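Discoidin-2 (Dictyostelium discoideum, PDB 2VM9) binds galactose and N-acetylgalactosamine as a homotrimeric, calcium-containing lectin, and may take part in spore formation and in building the spore coat. Local coordinates at residues T89-R94 with I111-D116; V186-F191 with G230-F235; K207-T212 with A242-T247. All coordinates share one frame; numbering follows the deposited sequence. Where two conformers were deposited one is given.

In the fold
Contact 1 lies in the N-terminal beta-sandwich, while contacts 2 and 3 lie together in the C-terminal lectin-like region, on the far side of the chain's centre. Contact 1 closes before the others open; its nearest atoms are about 42 Å from contact 2 and about 49 Å from contact 3. The centres of contacts 2 and 3 are about 18 Å apart, and their segments alternate along the chain: 186-191, 207-212, 230-235, 242-247. Each joins two strands of a different three-stranded antiparallel sheet, and F235 packs on L246, so the two sheets pack on each other there. Contact 3 places D209 of the carbohydrate site at the trimer interface, in a domain separate from contact 1.

Contact 1 of 3, residues T89-R94 with I111-D116; sequences TSYKLR and INANKD
The ring of Y91 takes I111 over one face and the methyl of A113 at its edge. CG2 of I111 stands 4.2 Å from the centroid of the Y91 ring, 28° off the normal, a CH-pi contact. The other branch of the isoleucine reaches the rim, where I111 CD1 meets Y91 CE1 at 3.6 Å, while A113 CB lies the same 3.6 Å from Y91 CE2, close to the ring plane. L93 CG also sits at the ring edge, in plane, and L93 CD1 touches I111 CD1. With its CG between the backbone N and the carbonyl carbon (chi1 61°), Y91 swings its ring across I111, under CG2, on the face they share.

The backbones hold this packing in place. Y91 and I111 form an antiparallel hydrogen-bonded pair: I111 N gives to Y91 O at 2.7 Å, and Y91 N gives to I111 O at 3.0 Å. Beyond S90 and N112 the second chain leaves the strand, yet A113 N still reaches T89 O at 2.8 Å, coming from above the carbonyl plane. A water donates to that same T89 O and to N114 O, bridging the chains where they part.

This is the open end of the hairpin 87-96/102-112, away from its turn, in the F5/8 type C beta-sandwich. Strand 133-142 lies along the other side of 87-96, where T89 and S90 both face T140 in a classic beta bulge. The side chains of Y91, L93 and I111 pack into the sandwich, against I76 of strand 70-79 and I123 and F125 of strand 121-131.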
loop_
_atom_site.group_PDB
_atom_site.type_symbol
_atom_site.label_atom_id
_atom_site.label_comp_id
_atom_site.label_asym_id
_atom_site.label_seq_id
_atom_site.Cartn_x
_atom_site.Cartn_y
_atom_site.Cartn_z
ATOM N N THR A 89 7.632 9.613 -32.641
ATOM C CA THR A 89 7.583 8.567 -33.657
ATOM C C THR A 89 8.208 7.248 -33.180
ATOM O O THR A 89 7.948 6.187 -33.761
ATOM C CB THR A 89 8.287 9.027 -34.953
ATOM O OG1 THR A 89 9.596 9.514 -34.601
ATOM C CG2 THR A 89 7.488 10.123 -35.659
ATOM N N SER A 90 9.057 7.293 -32.149
ATOM C CA SER A 90 9.581 6.064 -31.550
ATOM C C SER A 90 10.048 6.366 -30.143
ATOM O O SER A 90 10.406 7.509 -29.845
ATOM C CB SER A 90 10.738 5.457 -32.376
ATOM O OG SER A 90 11.980 6.161 -32.233
ATOM N N TYR A 91 10.047 5.343 -29.302
ATOM C CA TYR A 91 10.535 5.527 -27.939
ATOM C C TYR A 91 11.056 4.217 -27.349
ATOM O O TYR A 91 10.811 3.120 -27.887
ATOM C CB TYR A 91 9.411 6.105 -27.051
ATOM C CG TYR A 91 8.178 5.212 -26.938
ATOM C CD1 TYR A 91 8.111 4.201 -25.965
ATOM C CD2 TYR A 91 7.069 5.403 -27.771
ATOM C CE1 TYR A 91 6.978 3.375 -25.857
ATOM C CE2 TYR A 91 5.920 4.587 -27.651
ATOM C CZ TYR A 91 5.899 3.585 -26.696
ATOM O OH TYR A 91 4.783 2.804 -26.558
ATOM N N LYS A 92 11.787 4.364 -26.250
ATOM C CA LYS A 92 12.208 3.253 -25.396
ATOM C C LYS A 92 11.460 3.349 -24.065
ATOM O O LYS A 92 10.888 4.400 -23.715
ATOM C CB LYS A 92 13.718 3.320 -25.125
ATOM C CG LYS A 92 14.600 3.045 -26.371
ATOM C CD LYS A 92 16.077 3.253 -26.030
ATOM C CE LYS A 92 16.909 3.074 -27.293
ATOM N NZ LYS A 92 18.378 2.983 -26.990
ATOM N N LEU A 93 11.456 2.241 -23.335
ATOM C CA LEU A 93 10.830 2.199 -22.015
ATOM C C LEU A 93 11.848 1.685 -21.022
ATOM O O LEU A 93 12.654 0.799 -21.342
ATOM C CB LEU A 93 9.606 1.276 -21.999
ATOM C CG LEU A 93 8.350 1.711 -22.740
ATOM C CD1 LEU A 93 7.382 0.498 -22.790
ATOM C CD2 LEU A 93 7.697 2.970 -22.067
ATOM N N ARG A 94 11.805 2.267 -19.829
ATOM C CA ARG A 94 12.611 1.822 -18.703
ATOM C C ARG A 94 11.665 1.592 -17.540
ATOM O O ARG A 94 10.595 2.212 -17.457
ATOM C CB ARG A 94 13.620 2.905 -18.303
ATOM C CG ARG A 94 14.370 3.539 -19.453
ATOM C CD ARG A 94 15.526 4.375 -18.925
ATOM N NE ARG A 94 16.577 3.525 -18.371
ATOM C CZ ARG A 94 17.111 3.651 -17.159
ATOM N NH1 ARG A 94 16.724 4.621 -16.318
ATOM N NH2 ARG A 94 18.060 2.809 -16.802
ATOM N N ILE A 111 10.599 1.151 -29.704
ATOM C CA ILE A 111 9.203 0.881 -30.046
ATOM C C ILE A 111 8.725 1.882 -31.074
ATOM O O ILE A 111 8.909 3.092 -30.911
ATOM C CB ILE A 111 8.329 0.961 -28.783
ATOM C CG1 ILE A 111 8.773 -0.154 -27.816
ATOM C CG2 ILE A 111 6.833 0.959 -29.130
ATOM C CD1 ILE A 111 8.312 0.034 -26.401
ATOM N N ASN A 112 8.152 1.380 -32.160
ATOM C CA ASN A 112 7.632 2.281 -33.182
ATOM C C ASN A 112 6.330 2.890 -32.694
ATOM O O ASN A 112 5.449 2.172 -32.212
ATOM C CB ASN A 112 7.418 1.529 -34.489
ATOM C CG ASN A 112 8.722 1.067 -35.101
ATOM O OD1 ASN A 112 9.697 1.820 -35.153
ATOM N ND2 ASN A 112 8.756 -0.189 -35.555
ATOM N N ALA A 113 6.218 4.208 -32.790
ATOM C CA ALA A 113 5.088 4.866 -32.173
ATOM C C ALA A 113 4.226 5.615 -33.179
ATOM O O ALA A 113 3.747 5.016 -34.155
ATOM C CB ALA A 113 5.563 5.775 -30.988
ATOM N N ASN A 114 4.027 6.914 -32.960
ATOM C CA ASN A 114 2.978 7.628 -33.678
ATOM C C ASN A 114 3.395 8.244 -35.011
ATOM O O ASN A 114 4.590 8.433 -35.270
ATOM C CB ASN A 114 2.358 8.671 -32.756
ATOM C CG ASN A 114 1.772 8.038 -31.526
ATOM O OD1 ASN A 114 2.396 8.034 -30.455
ATOM N ND2 ASN A 114 0.584 7.418 -31.685
ATOM N N LYS A 115 2.402 8.522 -35.857
ATOM C CA LYS A 115 2.651 9.117 -37.166
ATOM C C LYS A 115 1.642 10.228 -37.475
ATOM O O LYS A 115 1.538 10.712 -38.611
ATOM C CB LYS A 115 2.615 8.025 -38.247
ATOM C CG LYS A 115 3.786 7.065 -38.195
ATOM C CD LYS A 115 3.739 6.116 -39.373
ATOM C CE LYS A 115 4.865 5.102 -39.249
ATOM N NZ LYS A 115 4.495 3.834 -40.000
ATOM N N ASP A 116 0.888 10.649 -36.462
ATOM C CA ASP A 116 -0.101 11.734 -36.643
ATOM C C ASP A 116 -0.511 12.252 -35.263
ATOM O O ASP A 116 0.057 11.820 -34.258
ATOM C CB ASP A 116 -1.331 11.223 -37.445
ATOM C CG ASP A 116 -2.144 10.123 -36.708
ATOM O OD1 ASP A 116 -1.908 9.849 -35.510
ATOM O OD2 ASP A 116 -3.070 9.553 -37.339
HETATM O O HOH W 1 6.503 6.429 -36.236
#

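Contact 2 of 3, residues V186-F191 with G230-F235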
loop_
_atom_site.group_PDB
_atom_site.type_symbol
_atom_site.label_atom_id
_atom_site.label_comp_id
_atom_site.label_asym_id
_atom_site.label_seq_id
_atom_site.Cartn_x
_atom_site.Cartn_y
_atom_site.Cartn_z
ATOM N N VAL A 186 -16.576 -21.708 25.483
ATOM C CA VAL A 186 -16.316 -20.605 24.592
ATOM C C VAL A 186 -15.436 -19.637 25.357
ATOM O O VAL A 186 -15.737 -19.316 26.516
ATOM C CB VAL A 186 -17.643 -19.896 24.191
ATOM C CG1 VAL A 186 -17.363 -18.503 23.637
ATOM C CG2 VAL A 186 -18.388 -20.720 23.203
ATOM N N ARG A 187 -14.370 -19.181 24.716
ATOM C CA ARG A 187 -13.604 -18.057 25.229
ATOM C C ARG A 187 -13.803 -16.904 24.276
ATOM O O ARG A 187 -13.510 -17.023 23.087
ATOM C CB ARG A 187 -12.112 -18.398 25.331
ATOM C CG ARG A 187 -11.797 -19.415 26.405
ATOM C CD ARG A 187 -12.103 -18.841 27.786
ATOM N NE ARG A 187 -11.957 -19.828 28.850
ATOM C CZ ARG A 187 -12.956 -20.538 29.379
ATOM N NH1 ARG A 187 -14.206 -20.399 28.939
ATOM N NH2 ARG A 187 -12.708 -21.392 30.369
ATOM N N HIS A 188 -14.298 -15.778 24.797
ATOM C CA HIS A 188 -14.473 -14.635 23.924
ATOM C C HIS A 188 -13.208 -13.827 23.845
ATOM O O HIS A 188 -12.564 -13.525 24.854
ATOM C CB HIS A 188 -15.662 -13.742 24.284
ATOM C CG HIS A 188 -15.865 -12.641 23.295
ATOM N ND1 HIS A 188 -16.477 -12.842 22.076
ATOM C CD2 HIS A 188 -15.476 -11.345 23.312
ATOM C CE1 HIS A 188 -16.485 -11.708 21.400
ATOM N NE2 HIS A 188 -15.884 -10.786 22.129
ATOM N N VAL A 189 -12.816 -13.532 22.612
ATOM C CA VAL A 189 -11.602 -12.810 22.308
ATOM C C VAL A 189 -11.992 -11.432 21.775
ATOM O O VAL A 189 -12.816 -11.316 20.884
ATOM C CB VAL A 189 -10.745 -13.591 21.278
ATOM C CG1 VAL A 189 -9.441 -12.860 20.975
ATOM C CG2 VAL A 189 -10.464 -15.032 21.797
ATOM N N LYS A 190 -11.410 -10.396 22.350
ATOM C CA LYS A 190 -11.620 -9.040 21.842
ATOM C C LYS A 190 -10.354 -8.649 21.091
ATOM O O LYS A 190 -9.250 -8.816 21.615
ATOM C CB LYS A 190 -11.888 -8.089 23.018
ATOM C CG LYS A 190 -12.239 -6.665 22.599
ATOM C CD LYS A 190 -12.423 -5.755 23.824
ATOM C CE LYS A 190 -11.674 -4.426 23.636
ATOM N NZ LYS A 190 -10.176 -4.623 23.471
ATOM N N PHE A 191 -10.499 -8.160 19.856
ATOM C CA PHE A 191 -9.338 -7.737 19.067
ATOM C C PHE A 191 -8.725 -6.516 19.753
ATOM O O PHE A 191 -9.461 -5.712 20.319
ATOM C CB PHE A 191 -9.723 -7.372 17.624
ATOM C CG PHE A 191 -10.306 -8.521 16.832
ATOM C CD1 PHE A 191 -9.650 -9.764 16.780
ATOM C CD2 PHE A 191 -11.491 -8.356 16.117
ATOM C CE1 PHE A 191 -10.200 -10.830 16.040
ATOM C CE2 PHE A 191 -12.050 -9.414 15.369
ATOM C CZ PHE A 191 -11.390 -10.662 15.337
ATOM N N GLY A 230 -14.371 -8.752 17.709
ATOM C CA GLY A 230 -13.767 -9.955 18.273
ATOM C C GLY A 230 -14.419 -11.211 17.772
ATOM O O GLY A 230 -15.109 -11.204 16.765
ATOM N N PHE A 231 -14.166 -12.318 18.468
ATOM C CA PHE A 231 -14.760 -13.578 18.037
ATOM C C PHE A 231 -14.796 -14.526 19.219
ATOM O O PHE A 231 -14.264 -14.218 20.287
ATOM C CB PHE A 231 -13.943 -14.174 16.875
ATOM C CG PHE A 231 -12.579 -14.706 17.285
ATOM C CD1 PHE A 231 -12.389 -16.070 17.491
ATOM C CD2 PHE A 231 -11.494 -13.839 17.467
ATOM C CE1 PHE A 231 -11.147 -16.567 17.853
ATOM C CE2 PHE A 231 -10.236 -14.336 17.851
ATOM C CZ PHE A 231 -10.071 -15.706 18.049
ATOM N N ASP A 232 -15.430 -15.675 19.030
ATOM C CA ASP A 232 -15.419 -16.701 20.075
ATOM C C ASP A 232 -14.540 -17.859 19.625
ATOM O O ASP A 232 -14.709 -18.368 18.513
ATOM C CB ASP A 232 -16.844 -17.261 20.294
ATOM C CG ASP A 232 -17.769 -16.288 20.991
ATOM O OD1 ASP A 232 -17.309 -15.483 21.812
ATOM O OD2 ASP A 232 -18.981 -16.394 20.742
ATOM N N LEU A 233 -13.621 -18.266 20.489
ATOM C CA LEU A 233 -12.882 -19.521 20.267
ATOM C C LEU A 233 -13.664 -20.584 21.022
ATOM O O LEU A 233 -13.736 -20.551 22.259
ATOM C CB LEU A 233 -11.472 -19.413 20.815
ATOM C CG LEU A 233 -10.430 -20.429 20.274
ATOM C CD1 LEU A 233 -10.992 -21.832 20.159
ATOM C CD2 LEU A 233 -9.863 -20.002 18.948
ATOM N N THR A 234 -14.302 -21.481 20.275
ATOM C CA THR A 234 -15.028 -22.558 20.891
ATOM C C THR A 234 -14.055 -23.741 20.974
ATOM O O THR A 234 -13.552 -24.187 19.939
ATOM C CB THR A 234 -16.279 -22.913 20.078
ATOM O OG1 THR A 234 -17.147 -21.759 20.015
ATOM C CG2 THR A 234 -17.012 -24.082 20.746
ATOM N N PHE A 235 -13.775 -24.183 22.207
ATOM C CA PHE A 235 -12.896 -25.327 22.452
ATOM C C PHE A 235 -13.822 -26.514 22.591
ATOM O O PHE A 235 -14.840 -26.430 23.286
ATOM C CB PHE A 235 -12.103 -25.136 23.737
ATOM C CG PHE A 235 -11.078 -24.031 23.654
ATOM C CD1 PHE A 235 -9.757 -24.334 23.366
ATOM C CD2 PHE A 235 -11.439 -22.700 23.891
ATOM C CE1 PHE A 235 -8.792 -23.332 23.307
ATOM C CE2 PHE A 235 -10.485 -21.674 23.806
ATOM C CZ PHE A 235 -9.148 -21.991 23.519
#
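In one of its two conformers, H188 donates from ND1 to D232 OD1 at 2.8 Å, with the carboxylate oxygen in the plane of the imidazole; the ring, however, comes from above the carboxylate plane, the two planes being 76° apart. D232 OD2 is taken by N225 ND2. V186 CG1 rests against D232 CG at 3.5 Å.

V189, F231 and L233 make the other face of this strand pair largely apolar. V189 CB lies over the F231 ring, 4.0 Å from its centroid. At the end of that face F191 CE1 comes to the edge of the same ring, 3.6 Å from F231 CD2, and F191 lays its own face over G230 CA, 3.7 Å from the ring centroid. At the other end R187 CG touches F235 CE2 at 3.7 Å; the arginine chain bends at chi2 (-65°) and leads its guanidinium away to D173 and I171.

Four backbone bonds link R187 with L233 and V189 with F231, the straightest from R187 N to L233 O (174°). The pair joins the outermost strand 183-190 to the central strand 230-237 of one sheet of the H-type lectin beta-sandwich, its inner side packed on V169, V201 and Y250 of the other.

Contact 3 of 3, residues K207-T212 with A242-T247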
loop_
_atom_site.group_PDB
_atom_site.type_symbol
_atom_site.label_atom_id
_atom_site.label_comp_id
_atom_site.label_asym_id
_atom_site.label_seq_id
_atom_site.Cartn_x
_atom_site.Cartn_y
_atom_site.Cartn_z
ATOM N N LYS A 207 -0.564 -25.658 22.141
ATOM C CA LYS A 207 -0.445 -26.372 23.410
ATOM C C LYS A 207 -1.557 -27.376 23.531
ATOM O O LYS A 207 -2.729 -27.018 23.352
ATOM C CB LYS A 207 -0.511 -25.417 24.618
ATOM C CG LYS A 207 -0.531 -26.196 25.954
ATOM C CD LYS A 207 -0.866 -25.234 27.093
ATOM C CE LYS A 207 -0.792 -25.928 28.409
ATOM N NZ LYS A 207 -1.160 -24.995 29.535
ATOM N N VAL A 208 -1.178 -28.621 23.830
ATOM C CA VAL A 208 -2.141 -29.654 24.190
ATOM C C VAL A 208 -1.785 -30.190 25.565
ATOM O O VAL A 208 -0.651 -30.591 25.794
ATOM C CB VAL A 208 -2.133 -30.802 23.175
ATOM C CG1 VAL A 208 -2.931 -32.014 23.754
ATOM C CG2 VAL A 208 -2.687 -30.333 21.837
ATOM N N ASP A 209 -2.754 -30.181 26.481
ATOM C CA ASP A 209 -2.574 -30.835 27.767
ATOM C C ASP A 209 -3.893 -31.588 27.942
ATOM O O ASP A 209 -4.887 -31.002 28.324
ATOM C CB ASP A 209 -2.380 -29.798 28.879
ATOM C CG ASP A 209 -2.069 -30.429 30.233
ATOM O OD1 ASP A 209 -2.149 -31.675 30.365
ATOM O OD2 ASP A 209 -1.692 -29.662 31.148
ATOM N N ALA A 210 -3.904 -32.865 27.580
ATOM C CA ALA A 210 -5.172 -33.624 27.463
ATOM C C ALA A 210 -4.946 -35.106 27.616
ATOM O O ALA A 210 -3.915 -35.658 27.177
ATOM C CB ALA A 210 -5.844 -33.368 26.114
ATOM N N HIS A 211 -5.951 -35.770 28.173
ATOM C CA HIS A 211 -5.867 -37.193 28.361
ATOM C C HIS A 211 -6.583 -37.868 27.208
ATOM O O HIS A 211 -7.636 -37.403 26.748
ATOM C CB HIS A 211 -6.529 -37.589 29.697
ATOM C CG HIS A 211 -5.915 -38.808 30.310
ATOM N ND1 HIS A 211 -4.820 -38.740 31.151
ATOM C CD2 HIS A 211 -6.211 -40.124 30.176
ATOM C CE1 HIS A 211 -4.478 -39.964 31.521
ATOM N NE2 HIS A 211 -5.300 -40.823 30.940
ATOM N N THR A 212 -6.006 -38.964 26.717
ATOM C CA THR A 212 -6.719 -39.771 25.739
ATOM C C THR A 212 -7.891 -40.479 26.437
ATOM O O THR A 212 -7.915 -40.609 27.679
ATOM C CB THR A 212 -5.794 -40.781 25.042
ATOM O OG1 THR A 212 -5.210 -41.673 26.019
ATOM C CG2 THR A 212 -4.681 -39.998 24.208
ATOM N N ALA A 242 -10.690 -36.130 28.758
ATOM C CA ALA A 242 -10.503 -35.081 29.766
ATOM C C ALA A 242 -9.435 -34.148 29.201
ATOM O O ALA A 242 -8.252 -34.510 29.111
ATOM C CB ALA A 242 -10.043 -35.707 31.082
ATOM N N VAL A 243 -9.846 -32.946 28.804
ATOM C CA VAL A 243 -8.888 -31.963 28.265
ATOM C C VAL A 243 -8.557 -30.963 29.372
ATOM O O VAL A 243 -9.455 -30.304 29.889
ATOM C CB VAL A 243 -9.468 -31.217 27.043
ATOM C CG1 VAL A 243 -8.535 -30.056 26.611
ATOM C CG2 VAL A 243 -9.738 -32.204 25.885
ATOM N N TYR A 244 -7.272 -30.887 29.748
ATOM C CA TYR A 244 -6.824 -30.032 30.859
ATOM C C TYR A 244 -6.650 -28.582 30.408
ATOM O O TYR A 244 -7.120 -27.643 31.070
ATOM C CB TYR A 244 -5.502 -30.598 31.409
ATOM C CG TYR A 244 -5.026 -29.969 32.682
ATOM C CD1 TYR A 244 -5.283 -30.594 33.904
ATOM C CD2 TYR A 244 -4.329 -28.764 32.674
ATOM C CE1 TYR A 244 -4.837 -30.051 35.078
ATOM C CE2 TYR A 244 -3.885 -28.194 33.863
ATOM C CZ TYR A 244 -4.147 -28.864 35.058
ATOM O OH TYR A 244 -3.728 -28.342 36.260
ATOM N N ASP A 245 -5.993 -28.398 29.264
ATOM C CA ASP A 245 -5.875 -27.064 28.660
ATOM C C ASP A 245 -5.541 -27.204 27.168
ATOM O O ASP A 245 -5.015 -28.240 26.721
ATOM C CB ASP A 245 -4.773 -26.244 29.368
ATOM C CG ASP A 245 -4.887 -24.740 29.109
ATOM O OD1 ASP A 245 -5.961 -24.285 28.682
ATOM O OD2 ASP A 245 -3.894 -24.008 29.346
ATOM N N LEU A 246 -5.894 -26.179 26.401
ATOM C CA LEU A 246 -5.486 -26.067 24.993
ATOM C C LEU A 246 -5.198 -24.616 24.760
ATOM O O LEU A 246 -5.874 -23.753 25.353
ATOM C CB LEU A 246 -6.626 -26.465 24.049
ATOM C CG LEU A 246 -7.023 -27.939 24.013
ATOM C CD1 LEU A 246 -8.378 -28.070 23.299
ATOM C CD2 LEU A 246 -5.932 -28.766 23.328
ATOM N N THR A 247 -4.246 -24.335 23.870
ATOM C CA THR A 247 -3.944 -22.950 23.488
ATOM C C THR A 247 -3.899 -22.840 21.975
ATOM O O THR A 247 -3.298 -23.686 21.317
ATOM C CB THR A 247 -2.580 -22.462 24.059
ATOM O OG1 THR A 247 -2.591 -22.565 25.486
ATOM C CG2 THR A 247 -2.317 -21.011 23.646
HETATM O O HOH W 2 -9.703 -38.923 29.158
#
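A classic beta bulge sits at the carbohydrate site of the H-type lectin domain, where Y244 and D245 both face D209, a carbohydrate-binding residue. The carbonyl of D209 serves both residues of the bulge: its O accepts from Y244 N at 2.8 Å and from D245 N at 3.0 Å. The second bond is the straighter. D209 N returns a bond to D245 O, and past the bulge the register shifts by one, so that A210 pairs with V243 and H211 N donates to A242 O at 2.8 Å.

The extra residue turns the side chain of Y244 toward the D209 strand. The two side chains run side by side, carboxylate and ring planes 26° apart, with D209 OD2 3.2 Å from Y244 CD2. R174 lies against the tyrosine ring in a cation-pi contact. D209 OD1 is held by Q216 NE2 of the second subunit, which probably helps to fix the carboxylate for sugar binding. W238 of that subunit, also a carbohydrate-binding residue, packs on D209, consistent with a site at the interface.

Toward the start of 207-212, K207 runs fully extended past T247, its CD 3.6 Å from T247 OG1, and ends in a salt bridge from K207 NZ to D245 OD2 at 2.9 Å. The lysine uses the anti side of that oxygen, 16° out of the carboxylate plane, while D245 OD1 takes the backbone N of G172. On the other face V208 and L246 lie side by side, V208 CG2 3.9 Å from L246 CD2, both against W219 of strand 216-224.

Strand 243-254 is the middle of its sheet, between 163-170 and 200-211. Residues 207-211 are at the edge within the chain, but they pair antiparallel with a strand of the second subunit, carrying the sheet across the trimer interface.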